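Local coordinates for iron-sulfur cluster co-chaperone protein HscB (Homo sapiens, PDB 3BVO) that acts as a co-chaperone in mitochondrial iron-sulfur cluster assembly, working with ISCU and HSPA9 to deliver clusters to proteins such as SDHB, at residues A162-F167 with Y192-E197; S47-N52 with Q63-Q68; E128-F133 with L187-Y192. All blocks are in the same frame, centred on the assembly; numbering follows the deposited sequence.

Contacts 1 and 3 belong to the C-terminal helical domain. Both use helix 180-203: contact 1 pairs it with helix 150-176, contact 3 with the start of helix 131-146. They share Tyr192, and they touch through Phe193 and Phe133 and through Phe167 and Lys189. Contact 2 lies in the J domain, on the other side of the chain's centre, and its nearest atoms are about 17 Å from contact 1 and about 14 Å from contact 3. All three contacts are partly buried. In contacts 1 and 3 buried rings adjoin longer polar side chains, whereas contact 2 sets one arginine against a helix end. Only contact 1 has a hydrogen bond between its segments.

Contact 1 (A162-F167 with Y192-E197)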
loop_
_atom_site.group_PDB
_atom_site.type_symbol
_atom_site.label_atom_id
_atom_site.label_comp_id
_atom_site.label_asym_id
_atom_site.label_seq_id
_atom_site.Cartn_x
_atom_site.Cartn_y
_atom_site.Cartn_z
ATOM N N ALA A 162 7.026 10.529 17.155
ATOM C CA ALA A 162 6.007 11.432 17.674
ATOM C C ALA A 162 5.334 12.205 16.539
ATOM O O ALA A 162 4.121 12.418 16.567
ATOM C CB ALA A 162 6.611 12.384 18.687
ATOM N N LYS A 163 6.124 12.617 15.546
ATOM C CA LYS A 163 5.591 13.291 14.370
ATOM C C LYS A 163 4.779 12.305 13.549
ATOM O O LYS A 163 3.685 12.635 13.071
ATOM C CB LYS A 163 6.705 13.876 13.495
ATOM C CG LYS A 163 7.591 14.905 14.159
ATOM C CD LYS A 163 7.036 16.322 14.114
ATOM C CE LYS A 163 7.996 17.251 14.856
ATOM N NZ LYS A 163 7.416 18.587 15.134
ATOM N N GLN A 164 5.314 11.095 13.385
ATOM C CA GLN A 164 4.642 10.071 12.582
ATOM C C GLN A 164 3.227 9.787 13.079
ATOM O O GLN A 164 2.302 9.657 12.274
ATOM C CB GLN A 164 5.451 8.777 12.502
ATOM C CG GLN A 164 6.603 8.794 11.511
ATOM C CD GLN A 164 6.169 8.974 10.055
ATOM O OE1 GLN A 164 5.121 9.556 9.766
ATOM N NE2 GLN A 164 6.989 8.492 9.128
ATOM N N LYS A 165 3.065 9.712 14.400
ATOM C CA LYS A 165 1.758 9.479 14.996
ATOM C C LYS A 165 0.855 10.654 14.698
ATOM O O LYS A 165 -0.221 10.472 14.149
ATOM C CB LYS A 165 1.850 9.235 16.497
ATOM C CG LYS A 165 0.532 8.798 17.104
ATOM C CD LYS A 165 0.666 8.546 18.599
ATOM C CE LYS A 165 -0.679 8.249 19.260
ATOM N NZ LYS A 165 -0.503 7.819 20.690
ATOM N N GLU A 166 1.300 11.856 15.042
ATOM C CA GLU A 166 0.553 13.079 14.740
ATOM C C GLU A 166 0.082 13.091 13.268
ATOM O O GLU A 166 -1.073 13.404 12.968
ATOM C CB GLU A 166 1.420 14.304 15.063
ATOM C CG GLU A 166 0.719 15.654 15.009
ATOM C CD GLU A 166 1.707 16.836 15.003
ATOM O OE1 GLU A 166 1.473 17.801 14.231
ATOM O OE2 GLU A 166 2.714 16.805 15.757
ATOM N N PHE A 167 0.968 12.715 12.355
ATOM C CA PHE A 167 0.621 12.765 10.953
ATOM C C PHE A 167 -0.419 11.731 10.585
ATOM O O PHE A 167 -1.290 12.017 9.777
ATOM C CB PHE A 167 1.848 12.591 10.056
ATOM C CG PHE A 167 2.709 13.807 9.960
ATOM C CD1 PHE A 167 2.160 15.078 10.022
ATOM C CD2 PHE A 167 4.075 13.680 9.788
ATOM C CE1 PHE A 167 2.960 16.186 9.939
ATOM C CE2 PHE A 167 4.880 14.786 9.696
ATOM C CZ PHE A 167 4.323 16.038 9.773
ATOM N N TYR A 192 8.788 12.118 3.701
ATOM C CA TYR A 192 10.032 12.601 4.298
ATOM C C TYR A 192 10.439 11.803 5.516
ATOM O O TYR A 192 11.538 11.245 5.570
ATOM C CB TYR A 192 9.951 14.083 4.644
ATOM C CG TYR A 192 10.118 14.955 3.425
ATOM C CD1 TYR A 192 11.396 15.287 2.940
ATOM C CD2 TYR A 192 9.002 15.439 2.733
ATOM C CE1 TYR A 192 11.546 16.091 1.798
ATOM C CE2 TYR A 192 9.145 16.242 1.596
ATOM C CZ TYR A 192 10.413 16.558 1.135
ATOM O OH TYR A 192 10.544 17.347 0.015
ATOM N N PHE A 193 9.546 11.721 6.486
ATOM C CA PHE A 193 9.892 11.053 7.720
ATOM C C PHE A 193 10.202 9.577 7.549
ATOM O O PHE A 193 11.028 9.059 8.284
ATOM C CB PHE A 193 8.857 11.325 8.805
ATOM C CG PHE A 193 8.970 12.702 9.393
ATOM C CD1 PHE A 193 8.755 13.836 8.603
ATOM C CD2 PHE A 193 9.314 12.876 10.720
ATOM C CE1 PHE A 193 8.882 15.121 9.129
ATOM C CE2 PHE A 193 9.439 14.159 11.255
ATOM C CZ PHE A 193 9.220 15.283 10.454
ATOM N N SER A 194 9.591 8.913 6.566
ATOM C CA SER A 194 9.928 7.512 6.259
ATOM C C SER A 194 11.377 7.361 5.860
ATOM O O SER A 194 12.081 6.505 6.389
ATOM C CB SER A 194 9.060 6.970 5.144
ATOM O OG SER A 194 7.740 6.841 5.608
ATOM N N ASN A 195 11.824 8.189 4.922
ATOM C CA ASN A 195 13.238 8.256 4.598
ATOM C C ASN A 195 14.099 8.435 5.854
ATOM O O ASN A 195 14.988 7.637 6.125
ATOM C CB ASN A 195 13.500 9.374 3.593
ATOM C CG ASN A 195 12.880 9.096 2.248
ATOM O OD1 ASN A 195 12.540 10.019 1.506
ATOM N ND2 ASN A 195 12.727 7.815 1.917
ATOM N N ILE A 196 13.801 9.460 6.638
ATOM C CA ILE A 196 14.573 9.724 7.830
ATOM C C ILE A 196 14.581 8.498 8.718
ATOM O O ILE A 196 15.603 8.181 9.330
ATOM C CB ILE A 196 14.067 10.958 8.589
ATOM C CG1 ILE A 196 14.243 12.208 7.721
ATOM C CG2 ILE A 196 14.835 11.134 9.880
ATOM C CD1 ILE A 196 13.609 13.477 8.296
ATOM N N GLU A 197 13.458 7.792 8.765
ATOM C CA GLU A 197 13.366 6.597 9.590
ATOM C C GLU A 197 14.332 5.547 9.102
ATOM O O GLU A 197 15.044 4.926 9.898
ATOM C CB GLU A 197 11.964 6.021 9.566
ATOM C CG GLU A 197 10.957 6.817 10.348
ATOM C CD GLU A 197 9.738 5.998 10.704
ATOM O OE1 GLU A 197 8.611 6.424 10.357
ATOM O OE2 GLU A 197 9.918 4.920 11.329
#
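Gln164 and Glu197 form the polar part of this contact. Gln164 NE2 donates to Glu197 OE1 at 2.9 Å, with an N-H...O angle of 145°. The carboxylate oxygen accepts on its anti lone pair, the one turned away from the other oxygen. The acceptor is tilted out of the amide plane, and the amide and carboxylate are well turned against each other. The Gln164 chain bends at chi2, which carries its amide across to helix 180-203. There NE2 also packs on Phe193 CB at 3.4 Å. Ser194 lies beside the amide, but its OG is hydrogen-bonded to Met190 O within its own helix.

The aromatic part joins two buried rings. Phe167 sends its CE2 edge over one face of Phe193, toward the rim. The planes stand at 82° and the centroids are 5.7 Å apart, an edge-to-face (T-shaped) pair. Phe167 CE2 is 4.1 Å from Phe193 CE1.

The aliphatic part comes from Lys163. Its CB and CG lie against Phe193 CE2, with CG at 3.5 Å. The chain then turns away, and the ammonium has a long, weak ion pair with Glu136.

The local axes run nearly antiparallel, at 151°, and come within 10.8 Å. This is a helical hairpin, formed by the last two long helices of the C-terminal HscB domain.

Contact 2 (S47-N52 with Q63-Q68); sequences SLMDCN and QHRYQQ
Arg65 pushes its guanidinium against the C-terminal end of helix 45-48, yet no hydrogen bond joins the two segments. NH2 lies close to Leu48 O, but at a poor angle for a bond. Ser47 O is at the guanidinium edge, near its plane, 3.5 Å from Arg65 NH2. Ser47 O already accepts from Asp50 N, at 2.8 Å. The positive group thus sits where the helix ends in carbonyls, which probably favours it electrostatically. Its firm ionic partner lies outside the two segments: NH1 makes a salt bridge to Asp26.

The chain of Arg65 reaches this place by starting with CG anti to the backbone N (chi1 -180°) and then bending at chi2 and chi3. Its CD packs against Asp50 CB and Met49 O, both at 3.5 Å. The Asp50 carboxylate stands steeply to the guanidinium, and Asp50 OD1 stays 4.7 Å from Arg65 NH2, so the opposite charges do not pair directly.

Asp50 has a positive phi and is the C-prime residue of a Schellman motif that ends the helix. Cys51 N reaches back to Phe46 O to complete it. Both segments belong to the J domain, whose His-Pro-Asp signature directly follows helix 59-73.

Met49, present as selenomethionine, adds an apolar touch: its SE is 4.0 Å from Arg65 CG. The same side chain also packs on Val96, Ala99 and Leu103 of helix 83-104. Tyr66 stacks on Tyr100 and hydrogen-bonds through OH to Asn97 OD1, which joins helix 59-73 to helix 83-104.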
loop_
_atom_site.group_PDB
_atom_site.type_symbol
_atom_site.label_atom_id
_atom_site.label_comp_id
_atom_site.label_asym_id
_atom_site.label_seq_id
_atom_site.Cartn_x
_atom_site.Cartn_y
_atom_site.Cartn_z
ATOM N N SER A 47 -10.939 -3.799 -2.963
ATOM C CA SER A 47 -11.898 -4.803 -3.380
ATOM C C SER A 47 -11.245 -6.174 -3.354
ATOM O O SER A 47 -11.800 -7.130 -2.795
ATOM C CB SER A 47 -12.426 -4.488 -4.780
ATOM O OG SER A 47 -13.070 -5.620 -5.340
ATOM N N LEU A 48 -10.060 -6.257 -3.953
ATOM C CA LEU A 48 -9.333 -7.518 -4.039
ATOM C C LEU A 48 -8.997 -8.027 -2.658
ATOM O O LEU A 48 -8.938 -9.215 -2.443
ATOM C CB LEU A 48 -8.057 -7.381 -4.884
ATOM C CG LEU A 48 -7.148 -8.609 -5.054
ATOM C CD1 LEU A 48 -7.835 -9.705 -5.807
ATOM C CD2 LEU A 48 -5.864 -8.251 -5.748
HETATM N N MSE A 49 -8.792 -7.122 -1.716
HETATM C CA MSE A 49 -8.470 -7.528 -0.365
HETATM C C MSE A 49 -9.707 -7.569 0.500
HETATM O O MSE A 49 -9.614 -7.745 1.715
HETATM C CB MSE A 49 -7.406 -6.611 0.221
HETATM C CG MSE A 49 -6.019 -6.867 -0.382
HETATM SE SE MSE A 49 -5.339 -8.672 0.043
HETATM C CE MSE A 49 -4.668 -9.113 -1.717
ATOM N N ASP A 50 -10.865 -7.418 -0.147
ATOM C CA ASP A 50 -12.180 -7.491 0.494
ATOM C C ASP A 50 -12.351 -6.571 1.704
ATOM O O ASP A 50 -12.586 -7.043 2.817
ATOM C CB ASP A 50 -12.509 -8.931 0.884
ATOM C CG ASP A 50 -13.927 -9.085 1.343
ATOM O OD1 ASP A 50 -14.821 -8.552 0.651
ATOM O OD2 ASP A 50 -14.145 -9.716 2.399
ATOM N N CYS A 51 -12.230 -5.263 1.481
ATOM C CA CYS A 51 -12.505 -4.261 2.524
ATOM C C CYS A 51 -12.870 -2.902 1.905
ATOM O O CYS A 51 -12.672 -2.691 0.701
ATOM C CB CYS A 51 -11.330 -4.151 3.505
ATOM S SG CYS A 51 -9.713 -3.882 2.721
ATOM N N ASN A 52 -13.415 -1.990 2.707
ATOM C CA ASN A 52 -13.852 -0.689 2.183
ATOM C C ASN A 52 -12.693 0.226 1.796
ATOM O O ASN A 52 -11.645 0.245 2.464
ATOM C CB ASN A 52 -14.717 0.044 3.210
ATOM C CG ASN A 52 -15.742 -0.855 3.867
ATOM O OD1 ASN A 52 -16.155 -1.871 3.294
ATOM N ND2 ASN A 52 -16.167 -0.485 5.080
ATOM N N GLN A 63 -4.245 -9.798 6.342
ATOM C CA GLN A 63 -3.295 -10.898 6.307
ATOM C C GLN A 63 -4.017 -12.230 6.060
ATOM O O GLN A 63 -3.533 -13.088 5.325
ATOM C CB GLN A 63 -2.529 -10.905 7.628
ATOM C CG GLN A 63 -1.204 -11.652 7.611
ATOM C CD GLN A 63 -0.631 -11.846 9.011
ATOM O OE1 GLN A 63 -0.837 -11.027 9.906
ATOM N NE2 GLN A 63 0.090 -12.936 9.201
ATOM N N HIS A 64 -5.200 -12.364 6.653
ATOM C CA HIS A 64 -6.066 -13.525 6.459
ATOM C C HIS A 64 -6.543 -13.654 5.003
ATOM O O HIS A 64 -6.442 -14.732 4.409
ATOM C CB HIS A 64 -7.254 -13.438 7.422
ATOM C CG HIS A 64 -8.149 -14.632 7.388
ATOM N ND1 HIS A 64 -7.736 -15.885 7.791
ATOM C CD2 HIS A 64 -9.442 -14.766 7.010
ATOM C CE1 HIS A 64 -8.733 -16.741 7.652
ATOM N NE2 HIS A 64 -9.780 -16.085 7.182
ATOM N N ARG A 65 -7.054 -12.554 4.436
ATOM C CA ARG A 65 -7.458 -12.525 3.035
ATOM C C ARG A 65 -6.282 -12.952 2.197
ATOM O O ARG A 65 -6.407 -13.842 1.359
ATOM C CB ARG A 65 -7.877 -11.126 2.591
ATOM C CG ARG A 65 -8.317 -11.054 1.119
ATOM C CD ARG A 65 -9.826 -11.192 1.030
ATOM N NE ARG A 65 -10.336 -12.023 -0.067
ATOM C CZ ARG A 65 -10.902 -11.562 -1.178
ATOM N NH1 ARG A 65 -11.353 -12.406 -2.076
ATOM N NH2 ARG A 65 -11.021 -10.266 -1.412
ATOM N N TYR A 66 -5.140 -12.305 2.430
ATOM C CA TYR A 66 -3.917 -12.601 1.694
ATOM C C TYR A 66 -3.692 -14.110 1.586
ATOM O O TYR A 66 -3.321 -14.619 0.526
ATOM C CB TYR A 66 -2.696 -11.930 2.342
ATOM C CG TYR A 66 -1.411 -12.281 1.628
ATOM C CD1 TYR A 66 -1.109 -11.716 0.380
ATOM C CD2 TYR A 66 -0.520 -13.207 2.165
ATOM C CE1 TYR A 66 0.062 -12.052 -0.302
ATOM C CE2 TYR A 66 0.653 -13.554 1.488
ATOM C CZ TYR A 66 0.938 -12.971 0.263
ATOM O OH TYR A 66 2.091 -13.299 -0.402
ATOM N N GLN A 67 -3.932 -14.818 2.685
ATOM C CA GLN A 67 -3.798 -16.269 2.691
ATOM C C GLN A 67 -4.888 -16.985 1.886
ATOM O O GLN A 67 -4.570 -17.793 1.019
ATOM C CB GLN A 67 -3.739 -16.795 4.116
ATOM C CG GLN A 67 -2.528 -16.311 4.881
ATOM C CD GLN A 67 -2.768 -16.340 6.360
ATOM O OE1 GLN A 67 -3.376 -17.275 6.878
ATOM N NE2 GLN A 67 -2.311 -15.305 7.057
ATOM N N GLN A 68 -6.158 -16.689 2.164
ATOM C CA GLN A 68 -7.265 -17.287 1.411
ATOM C C GLN A 68 -6.954 -17.275 -0.082
ATOM O O GLN A 68 -7.058 -18.302 -0.759
ATOM C CB GLN A 68 -8.580 -16.533 1.641
ATOM C CG GLN A 68 -9.170 -16.630 3.034
ATOM C CD GLN A 68 -10.319 -15.646 3.259
ATOM O OE1 GLN A 68 -10.592 -14.766 2.428
ATOM N NE2 GLN A 68 -10.998 -15.794 4.394
#

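Contact 3 (E128-F133 with L187-Y192); sequences EMDRQF and LTKMRY
The aliphatic chain of Lys189 runs across one face of the Phe133 ring. Beyond CG it is fully extended, and the two side chains slide past each other in opposite directions. Lys189 CG lies 3.8 Å from the ring centroid and 24° off the normal, a CH-pi contact. Further along, Lys189 CD is 3.5 Å from Phe133 CD1. Phe133 has CG anti to its backbone N (chi1 175°), which sends the ring from the start of helix 131-146 toward helix 180-203.

The edge of the same ring meets Tyr192. Phe133 CE2 is 3.7 Å from Tyr192 CD2, over the tyrosine face. The planes stand at 66°, an offset edge-to-face pair. The Tyr192 hydroxyl has its own partner in Asp126. With an alanine in place of Phe133, the Lys189 methylenes would probably lose their flat support, and the Tyr192 face the edge that packs on it.

The far end of Lys189 passes the N-terminus of helix 131-146. Asp130, at the N-cap position, holds OD1 4.4 Å from Lys189 NZ, beyond a salt bridge. Met129, a selenomethionine, brings CE to 4.3 Å from Lys189 CE.

Helix 150-176 joins the group through Phe167, which packs on Lys189. Phe133 also touches Phe193 further along helix 180-203, so all three helices of the C-terminal domain meet here.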
loop_
_atom_site.group_PDB
_atom_site.type_symbol
_atom_site.label_atom_id
_atom_site.label_comp_id
_atom_site.label_asym_id
_atom_site.label_seq_id
_atom_site.Cartn_x
_atom_site.Cartn_y
_atom_site.Cartn_z
ATOM N N GLU A 128 7.503 22.496 -3.767
ATOM C CA GLU A 128 6.076 22.737 -3.545
ATOM C C GLU A 128 5.688 22.700 -2.064
ATOM O O GLU A 128 4.503 22.762 -1.726
ATOM C CB GLU A 128 5.224 21.742 -4.347
ATOM C CG GLU A 128 5.524 21.689 -5.850
ATOM C CD GLU A 128 5.398 23.038 -6.549
ATOM O OE1 GLU A 128 4.404 23.757 -6.309
ATOM O OE2 GLU A 128 6.296 23.373 -7.351
HETATM N N MSE A 129 6.691 22.623 -1.191
HETATM C CA MSE A 129 6.476 22.508 0.249
HETATM C C MSE A 129 6.469 23.862 0.957
HETATM O O MSE A 129 7.015 24.840 0.447
HETATM C CB MSE A 129 7.542 21.601 0.861
HETATM C CG MSE A 129 7.143 20.967 2.179
HETATM SE SE MSE A 129 5.639 19.735 2.018
HETATM C CE MSE A 129 4.156 20.933 2.431
ATOM N N ASP A 130 5.852 23.909 2.136
ATOM C CA ASP A 130 5.772 25.140 2.916
ATOM C C ASP A 130 6.976 25.320 3.836
ATOM O O ASP A 130 7.692 24.366 4.147
ATOM C CB ASP A 130 4.479 25.189 3.731
ATOM C CG ASP A 130 4.589 24.440 5.035
ATOM O OD1 ASP A 130 4.452 23.202 5.020
ATOM O OD2 ASP A 130 4.814 25.089 6.077
ATOM N N ARG A 131 7.158 26.558 4.289
ATOM C CA ARG A 131 8.344 26.969 5.034
ATOM C C ARG A 131 8.552 26.252 6.369
ATOM O O ARG A 131 9.600 25.642 6.580
ATOM C CB ARG A 131 8.363 28.494 5.218
ATOM C CG ARG A 131 8.559 29.262 3.913
ATOM C CD ARG A 131 8.786 30.763 4.113
ATOM N NE ARG A 131 7.540 31.518 4.212
ATOM C CZ ARG A 131 7.324 32.731 3.700
ATOM N NH1 ARG A 131 8.268 33.374 3.015
ATOM N NH2 ARG A 131 6.138 33.306 3.868
ATOM N N GLN A 132 7.565 26.319 7.263
ATOM C CA GLN A 132 7.722 25.796 8.624
ATOM C C GLN A 132 8.237 24.365 8.606
ATOM O O GLN A 132 9.152 24.002 9.354
ATOM C CB GLN A 132 6.405 25.866 9.402
ATOM C CG GLN A 132 6.030 27.249 9.896
ATOM C CD GLN A 132 5.495 28.154 8.792
ATOM O OE1 GLN A 132 5.186 27.698 7.685
ATOM N NE2 GLN A 132 5.385 29.450 9.091
ATOM N N PHE A 133 7.641 23.564 7.731
ATOM C CA PHE A 133 7.990 22.160 7.603
ATOM C C PHE A 133 9.424 22.018 7.130
ATOM O O PHE A 133 10.186 21.249 7.716
ATOM C CB PHE A 133 7.018 21.434 6.660
ATOM C CG PHE A 133 7.395 20.019 6.388
ATOM C CD1 PHE A 133 7.050 19.010 7.287
ATOM C CD2 PHE A 133 8.115 19.686 5.241
ATOM C CE1 PHE A 133 7.409 17.676 7.046
ATOM C CE2 PHE A 133 8.485 18.359 4.979
ATOM C CZ PHE A 133 8.130 17.348 5.886
ATOM N N LEU A 187 0.484 13.407 3.471
ATOM C CA LEU A 187 1.152 12.207 2.969
ATOM C C LEU A 187 2.494 12.537 2.340
ATOM O O LEU A 187 3.444 11.780 2.496
ATOM C CB LEU A 187 0.263 11.391 2.026
ATOM C CG LEU A 187 -0.837 10.575 2.734
ATOM C CD1 LEU A 187 -1.950 10.231 1.779
ATOM C CD2 LEU A 187 -0.326 9.301 3.412
ATOM N N THR A 188 2.590 13.676 1.663
ATOM C CA THR A 188 3.886 14.111 1.138
ATOM C C THR A 188 4.873 14.349 2.280
ATOM O O THR A 188 6.078 14.202 2.105
ATOM C CB THR A 188 3.789 15.387 0.237
ATOM O OG1 THR A 188 2.825 15.178 -0.794
ATOM C CG2 THR A 188 5.114 15.679 -0.440
ATOM N N LYS A 189 4.355 14.713 3.448
ATOM C CA LYS A 189 5.204 14.917 4.611
ATOM C C LYS A 189 5.657 13.579 5.123
ATOM O O LYS A 189 6.825 13.371 5.383
ATOM C CB LYS A 189 4.484 15.688 5.716
ATOM C CG LYS A 189 4.347 17.179 5.464
ATOM C CD LYS A 189 3.815 17.881 6.689
ATOM C CE LYS A 189 3.427 19.318 6.394
ATOM N NZ LYS A 189 3.041 20.016 7.653
HETATM N N MSE A 190 4.725 12.655 5.245
HETATM C CA MSE A 190 5.050 11.349 5.784
HETATM C C MSE A 190 6.116 10.657 4.952
HETATM O O MSE A 190 6.882 9.836 5.472
HETATM C CB MSE A 190 3.811 10.487 5.880
HETATM C CG MSE A 190 2.886 10.889 6.998
HETATM SE SE MSE A 190 1.193 9.901 6.870
HETATM C CE MSE A 190 1.888 8.077 6.594
ATOM N N ARG A 191 6.188 11.003 3.673
ATOM C CA ARG A 191 7.224 10.437 2.836
ATOM C C ARG A 191 8.620 10.836 3.356
ATOM O O ARG A 191 9.513 9.981 3.469
ATOM C CB ARG A 191 7.028 10.803 1.364
ATOM C CG ARG A 191 7.431 9.663 0.437
ATOM C CD ARG A 191 7.552 10.076 -1.011
ATOM N NE ARG A 191 6.468 10.963 -1.402
ATOM C CZ ARG A 191 5.885 10.983 -2.595
ATOM N NH1 ARG A 191 4.903 11.847 -2.827
ATOM N NH2 ARG A 191 6.264 10.143 -3.549
ATOM N N TYR A 192 8.788 12.118 3.701
ATOM C CA TYR A 192 10.032 12.601 4.298
ATOM C C TYR A 192 10.439 11.803 5.516
ATOM O O TYR A 192 11.538 11.245 5.570
ATOM C CB TYR A 192 9.951 14.083 4.644
ATOM C CG TYR A 192 10.118 14.955 3.425
ATOM C CD1 TYR A 192 11.396 15.287 2.940
ATOM C CD2 TYR A 192 9.002 15.439 2.733
ATOM C CE1 TYR A 192 11.546 16.091 1.798
ATOM C CE2 TYR A 192 9.145 16.242 1.596
ATOM C CZ TYR A 192 10.413 16.558 1.135
ATOM O OH TYR A 192 10.544 17.347 0.015
#